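Long-range contact in ECXA (Escherichia coli, PDB 4L63), which binds a zinc ion and probably acts as a metallopeptidase of the metzincin type: residues 103-116 against 153-167. Sequence-based numbering, arbitrary orientation.
Sequences LGSTIFDPSGNSRT and KLRITIKHEIGHILG. With ZN (zinc ion), chain G.
Thr106 OG1 donates to Glu161 OE1 at 2.6 Å, the one hydrogen bond across this contact, and lands on the anti lone pair of the carboxylate. The Thr106 torsion (chi1 -67°) turns OG1 toward Glu161 and sets CG2 anti to the backbone N, beside Ile165. Thr116 OG1 donates to Thr106 OG1 at 2.7 Å, giving a chain of hydrogen bonds from Thr116 through Thr106 to Glu161. The other carboxylate oxygen, Glu161 OE2, accepts from a water at 2.7 Å, itself a zinc ligand. His160 and His164, one helical turn apart, bind zinc through NE2, and His170 completes the histidine set; His164 ND1 is bonded to Leu168 O. These two helical ligands and the water held by OE2 fit the HExxH zinc motif, as in zinc peptidases, where this glutamate polarises the water.

Apolar packing flanks this chain. Thr106 CG2 rests on Ile165 CD1 at 3.6 Å and also meets His164 CB, while Ser114 CB touches the same Ile165 methyl. At the other end, Thr157 CG2 approaches Gly104 CA to 3.9 Å.

Phe108 makes an edge-on, in-plane contact with a carbonyl oxygen, CE1 lying 3.4 Å from Ile165 O, which also hydrogen-bonds Tyr29 OH.

Strand 104-107, an outermost strand of this chain's sheet and antiparallel to 115-119, runs 14° from parallel to helix 153-165, their axes 8.0 Å apart; helix 120-126 packs on Leu103 and Thr157.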
loop_
_atom_site.group_PDB
_atom_site.type_symbol
_atom_site.label_atom_id
_atom_site.label_comp_id
_atom_site.label_asym_id
_atom_site.label_seq_id
_atom_site.Cartn_x
_atom_site.Cartn_y
_atom_site.Cartn_z
ATOM N N LEU A 103 -35.461 7.576 1.548
ATOM C CA LEU A 103 -35.873 6.240 1.979
ATOM C C LEU A 103 -35.544 5.944 3.442
ATOM O O LEU A 103 -36.389 5.443 4.181
ATOM C CB LEU A 103 -35.228 5.177 1.085
ATOM C CG LEU A 103 -35.611 5.210 -0.396
ATOM C CD1 LEU A 103 -34.956 4.065 -1.158
ATOM C CD2 LEU A 103 -37.131 5.168 -0.554
ATOM N N GLY A 104 -34.318 6.245 3.856
ATOM C CA GLY A 104 -33.886 5.975 5.216
ATOM C C GLY A 104 -33.149 7.139 5.855
ATOM O O GLY A 104 -32.747 8.085 5.172
ATOM N N SER A 105 -32.962 7.058 7.169
ATOM C CA SER A 105 -32.342 8.135 7.935
ATOM C C SER A 105 -31.881 7.649 9.314
ATOM O O SER A 105 -32.587 6.880 9.975
ATOM C CB SER A 105 -33.325 9.303 8.084
ATOM O OG SER A 105 -32.756 10.375 8.810
ATOM N N THR A 106 -30.707 8.103 9.749
ATOM C CA THR A 106 -30.161 7.698 11.046
ATOM C C THR A 106 -29.580 8.878 11.821
ATOM O O THR A 106 -28.854 9.704 11.262
ATOM C CB THR A 106 -29.057 6.618 10.884
ATOM O OG1 THR A 106 -29.641 5.402 10.402
ATOM C CG2 THR A 106 -28.355 6.341 12.207
ATOM N N ILE A 107 -29.904 8.954 13.108
ATOM C CA ILE A 107 -29.270 9.916 14.002
ATOM C C ILE A 107 -28.220 9.237 14.876
ATOM O O ILE A 107 -28.556 8.426 15.739
ATOM C CB ILE A 107 -30.286 10.609 14.922
ATOM C CG1 ILE A 107 -31.330 11.374 14.109
ATOM C CG2 ILE A 107 -29.571 11.539 15.892
ATOM C CD1 ILE A 107 -32.271 12.201 14.980
ATOM N N PHE A 108 -26.952 9.570 14.654
ATOM C CA PHE A 108 -25.875 9.030 15.476
ATOM C C PHE A 108 -25.754 9.824 16.765
ATOM O O PHE A 108 -25.444 11.017 16.747
ATOM C CB PHE A 108 -24.541 9.043 14.726
ATOM C CG PHE A 108 -23.404 8.418 15.498
ATOM C CD1 PHE A 108 -23.293 7.040 15.604
ATOM C CD2 PHE A 108 -22.448 9.210 16.117
ATOM C CE1 PHE A 108 -22.245 6.462 16.310
ATOM C CE2 PHE A 108 -21.398 8.642 16.818
ATOM C CZ PHE A 108 -21.299 7.264 16.920
ATOM N N ASP A 109 -25.998 9.149 17.881
ATOM C CA ASP A 109 -26.001 9.788 19.190
ATOM C C ASP A 109 -24.915 9.211 20.097
ATOM O O ASP A 109 -24.988 8.050 20.503
ATOM C CB ASP A 109 -27.374 9.638 19.845
ATOM C CG ASP A 109 -27.413 10.196 21.251
ATOM O OD1 ASP A 109 -26.659 11.149 21.541
ATOM O OD2 ASP A 109 -28.203 9.679 22.069
ATOM N N PRO A 110 -23.905 10.030 20.420
ATOM C CA PRO A 110 -22.781 9.611 21.266
ATOM C C PRO A 110 -23.209 9.174 22.670
ATOM O O PRO A 110 -22.430 8.525 23.370
ATOM C CB PRO A 110 -21.907 10.866 21.325
ATOM C CG PRO A 110 -22.233 11.606 20.058
ATOM C CD PRO A 110 -23.698 11.374 19.853
ATOM N N SER A 111 -24.428 9.521 23.072
ATOM C CA SER A 111 -24.951 9.083 24.363
ATOM C C SER A 111 -25.426 7.632 24.311
ATOM O O SER A 111 -25.639 7.005 25.348
ATOM C CB SER A 111 -26.096 9.993 24.817
ATOM O OG SER A 111 -25.608 11.274 25.175
ATOM N N GLY A 112 -25.595 7.105 23.102
ATOM C CA GLY A 112 -25.997 5.723 22.923
ATOM C C GLY A 112 -27.381 5.553 22.328
ATOM O O GLY A 112 -27.704 4.487 21.805
ATOM N N ASN A 113 -28.203 6.598 22.410
ATOM C CA ASN A 113 -29.555 6.550 21.861
ATOM C C ASN A 113 -29.607 6.923 20.379
ATOM O O ASN A 113 -30.293 7.870 19.983
ATOM C CB ASN A 113 -30.492 7.462 22.653
ATOM C CG ASN A 113 -31.945 7.244 22.292
ATOM O OD1 ASN A 113 -32.343 6.139 21.925
ATOM N ND2 ASN A 113 -32.744 8.301 22.379
ATOM N N SER A 114 -28.871 6.170 19.566
ATOM C CA SER A 114 -28.883 6.355 18.124
ATOM C C SER A 114 -30.182 5.807 17.549
ATOM O O SER A 114 -30.642 4.733 17.948
ATOM C CB SER A 114 -27.676 5.665 17.483
ATOM O OG SER A 114 -26.487 6.369 17.786
ATOM N N ARG A 115 -30.784 6.551 16.627
ATOM C CA ARG A 115 -32.073 6.161 16.080
ATOM C C ARG A 115 -32.033 6.012 14.567
ATOM O O ARG A 115 -31.540 6.887 13.852
ATOM C CB ARG A 115 -33.154 7.173 16.481
ATOM C CG ARG A 115 -32.808 8.018 17.703
ATOM C CD ARG A 115 -33.913 9.016 18.017
ATOM N NE ARG A 115 -34.120 9.970 16.928
ATOM C CZ ARG A 115 -35.258 10.624 16.714
ATOM N NH1 ARG A 115 -35.361 11.469 15.697
ATOM N NH2 ARG A 115 -36.296 10.432 17.517
ATOM N N THR A 116 -32.551 4.889 14.085
ATOM C CA THR A 116 -32.691 4.663 12.655
ATOM C C THR A 116 -34.161 4.598 12.267
ATOM O O THR A 116 -34.935 3.851 12.862
ATOM C CB THR A 116 -31.995 3.365 12.214
ATOM O OG1 THR A 116 -30.578 3.579 12.159
ATOM C CG2 THR A 116 -32.486 2.937 10.840
ATOM N N LYS A 153 -33.800 -3.023 -2.239
ATOM C CA LYS A 153 -33.652 -1.633 -1.828
ATOM C C LYS A 153 -33.782 -1.483 -0.313
ATOM O O LYS A 153 -33.109 -0.651 0.296
ATOM C CB LYS A 153 -34.690 -0.759 -2.537
ATOM C CG LYS A 153 -34.127 0.513 -3.153
ATOM C CD LYS A 153 -33.375 0.214 -4.441
ATOM C CE LYS A 153 -32.866 1.491 -5.097
ATOM N NZ LYS A 153 -32.308 2.455 -4.110
ATOM N N LEU A 154 -34.640 -2.298 0.293
ATOM C CA LEU A 154 -34.854 -2.219 1.733
ATOM C C LEU A 154 -33.645 -2.719 2.520
ATOM O O LEU A 154 -33.225 -2.075 3.480
ATOM C CB LEU A 154 -36.102 -3.003 2.143
ATOM C CG LEU A 154 -36.736 -2.474 3.429
ATOM C CD1 LEU A 154 -37.640 -1.288 3.129
ATOM C CD2 LEU A 154 -37.505 -3.570 4.164
ATOM N N ARG A 155 -33.088 -3.860 2.121
ATOM C CA ARG A 155 -31.903 -4.395 2.791
ATOM C C ARG A 155 -30.725 -3.440 2.660
ATOM O O ARG A 155 -30.057 -3.138 3.645
ATOM C CB ARG A 155 -31.516 -5.762 2.231
ATOM C CG ARG A 155 -32.529 -6.850 2.508
ATOM C CD ARG A 155 -32.039 -8.197 2.013
ATOM N NE ARG A 155 -33.038 -9.240 2.237
ATOM C CZ ARG A 155 -33.201 -9.892 3.384
ATOM N NH1 ARG A 155 -34.142 -10.821 3.491
ATOM N NH2 ARG A 155 -32.425 -9.614 4.425
ATOM N N ILE A 156 -30.471 -2.990 1.434
ATOM C CA ILE A 156 -29.448 -1.979 1.171
ATOM C C ILE A 156 -29.641 -0.767 2.075
ATOM O O ILE A 156 -28.706 -0.332 2.743
ATOM C CB ILE A 156 -29.473 -1.512 -0.294
ATOM C CG1 ILE A 156 -29.114 -2.666 -1.230
ATOM C CG2 ILE A 156 -28.524 -0.331 -0.494
ATOM C CD1 ILE A 156 -29.148 -2.299 -2.699
ATOM N N THR A 157 -30.864 -0.240 2.103
ATOM C CA THR A 157 -31.185 0.916 2.934
ATOM C C THR A 157 -30.899 0.652 4.407
ATOM O O THR A 157 -30.290 1.481 5.081
ATOM C CB THR A 157 -32.663 1.338 2.779
ATOM O OG1 THR A 157 -32.925 1.676 1.411
ATOM C CG2 THR A 157 -32.974 2.533 3.661
ATOM N N ILE A 158 -31.332 -0.506 4.897
ATOM C CA ILE A 158 -31.120 -0.875 6.293
ATOM C C ILE A 158 -29.635 -1.108 6.599
ATOM O O ILE A 158 -29.119 -0.568 7.569
ATOM C CB ILE A 158 -31.943 -2.126 6.671
ATOM C CG1 ILE A 158 -33.434 -1.783 6.657
ATOM C CG2 ILE A 158 -31.535 -2.642 8.035
ATOM C CD1 ILE A 158 -34.337 -2.859 7.229
ATOM N N LYS A 159 -28.951 -1.888 5.766
ATOM C CA LYS A 159 -27.508 -2.101 5.919
ATOM C C LYS A 159 -26.722 -0.790 5.903
ATOM O O LYS A 159 -25.807 -0.593 6.707
ATOM C CB LYS A 159 -26.984 -3.029 4.824
ATOM C CG LYS A 159 -27.512 -4.445 4.926
ATOM C CD LYS A 159 -27.175 -5.245 3.691
ATOM C CE LYS A 159 -28.022 -6.499 3.627
ATOM N NZ LYS A 159 -27.449 -7.477 2.674
ATOM N N HIS A 160 -27.091 0.101 4.988
ATOM C CA HIS A 160 -26.490 1.431 4.904
ATOM C C HIS A 160 -26.705 2.212 6.206
ATOM O O HIS A 160 -25.770 2.799 6.744
ATOM C CB HIS A 160 -27.070 2.189 3.705
ATOM C CG HIS A 160 -26.603 3.606 3.582
ATOM N ND1 HIS A 160 -25.477 3.965 2.871
ATOM C CD2 HIS A 160 -27.123 4.757 4.072
ATOM C CE1 HIS A 160 -25.323 5.279 2.933
ATOM N NE2 HIS A 160 -26.310 5.781 3.655
ATOM N N GLU A 161 -27.929 2.194 6.726
ATOM C CA GLU A 161 -28.225 2.907 7.966
ATOM C C GLU A 161 -27.492 2.291 9.171
ATOM O O GLU A 161 -27.078 3.018 10.078
ATOM C CB GLU A 161 -29.738 2.948 8.215
ATOM C CG GLU A 161 -30.528 3.765 7.182
ATOM C CD GLU A 161 -29.917 5.133 6.884
ATOM O OE1 GLU A 161 -29.592 5.871 7.836
ATOM O OE2 GLU A 161 -29.773 5.476 5.690
ATOM N N ILE A 162 -27.325 0.967 9.173
ATOM C CA ILE A 162 -26.495 0.286 10.178
ATOM C C ILE A 162 -25.065 0.843 10.186
ATOM O O ILE A 162 -24.451 1.014 11.241
ATOM C CB ILE A 162 -26.396 -1.243 9.930
ATOM C CG1 ILE A 162 -27.772 -1.899 9.806
ATOM C CG2 ILE A 162 -25.604 -1.909 11.046
ATOM C CD1 ILE A 162 -28.559 -1.940 11.068
ATOM N N GLY A 163 -24.533 1.104 8.998
ATOM C CA GLY A 163 -23.222 1.724 8.879
ATOM C C GLY A 163 -23.152 3.008 9.692
ATOM O O GLY A 163 -22.170 3.251 10.400
ATOM N N HIS A 164 -24.213 3.813 9.609
ATOM C CA HIS A 164 -24.308 5.069 10.342
ATOM C C HIS A 164 -24.402 4.828 11.852
ATOM O O HIS A 164 -23.781 5.542 12.643
ATOM C CB HIS A 164 -25.519 5.873 9.863
ATOM C CG HIS A 164 -25.336 6.498 8.516
ATOM N ND1 HIS A 164 -24.157 7.101 8.133
ATOM C CD2 HIS A 164 -26.178 6.620 7.463
ATOM C CE1 HIS A 164 -24.281 7.567 6.903
ATOM N NE2 HIS A 164 -25.497 7.285 6.472
ATOM N N ILE A 165 -25.191 3.828 12.243
ATOM C CA ILE A 165 -25.282 3.431 13.651
ATOM C C ILE A 165 -23.886 3.129 14.187
ATOM O O ILE A 165 -23.543 3.501 15.312
ATOM C CB ILE A 165 -26.184 2.194 13.850
ATOM C CG1 ILE A 165 -27.640 2.531 13.539
ATOM C CG2 ILE A 165 -26.089 1.678 15.286
ATOM C CD1 ILE A 165 -28.227 3.558 14.469
ATOM N N LEU A 166 -23.077 2.487 13.346
ATOM C CA LEU A 166 -21.748 2.029 13.731
ATOM C C LEU A 166 -20.665 3.092 13.572
ATOM O O LEU A 166 -19.483 2.783 13.673
ATOM C CB LEU A 166 -21.367 0.786 12.917
ATOM C CG LEU A 166 -22.271 -0.431 13.132
ATOM C CD1 LEU A 166 -21.904 -1.569 12.195
ATOM C CD2 LEU A 166 -22.233 -0.881 14.592
ATOM N N GLY A 167 -21.059 4.337 13.308
ATOM C CA GLY A 167 -20.111 5.437 13.334
ATOM C C GLY A 167 -19.522 5.827 11.988
ATOM O O GLY A 167 -18.591 6.644 11.923
HETATM ZN ZN ZN G . -26.433 7.705 4.532
HETATM O O HOH W 1 -28.856 7.890 5.083
#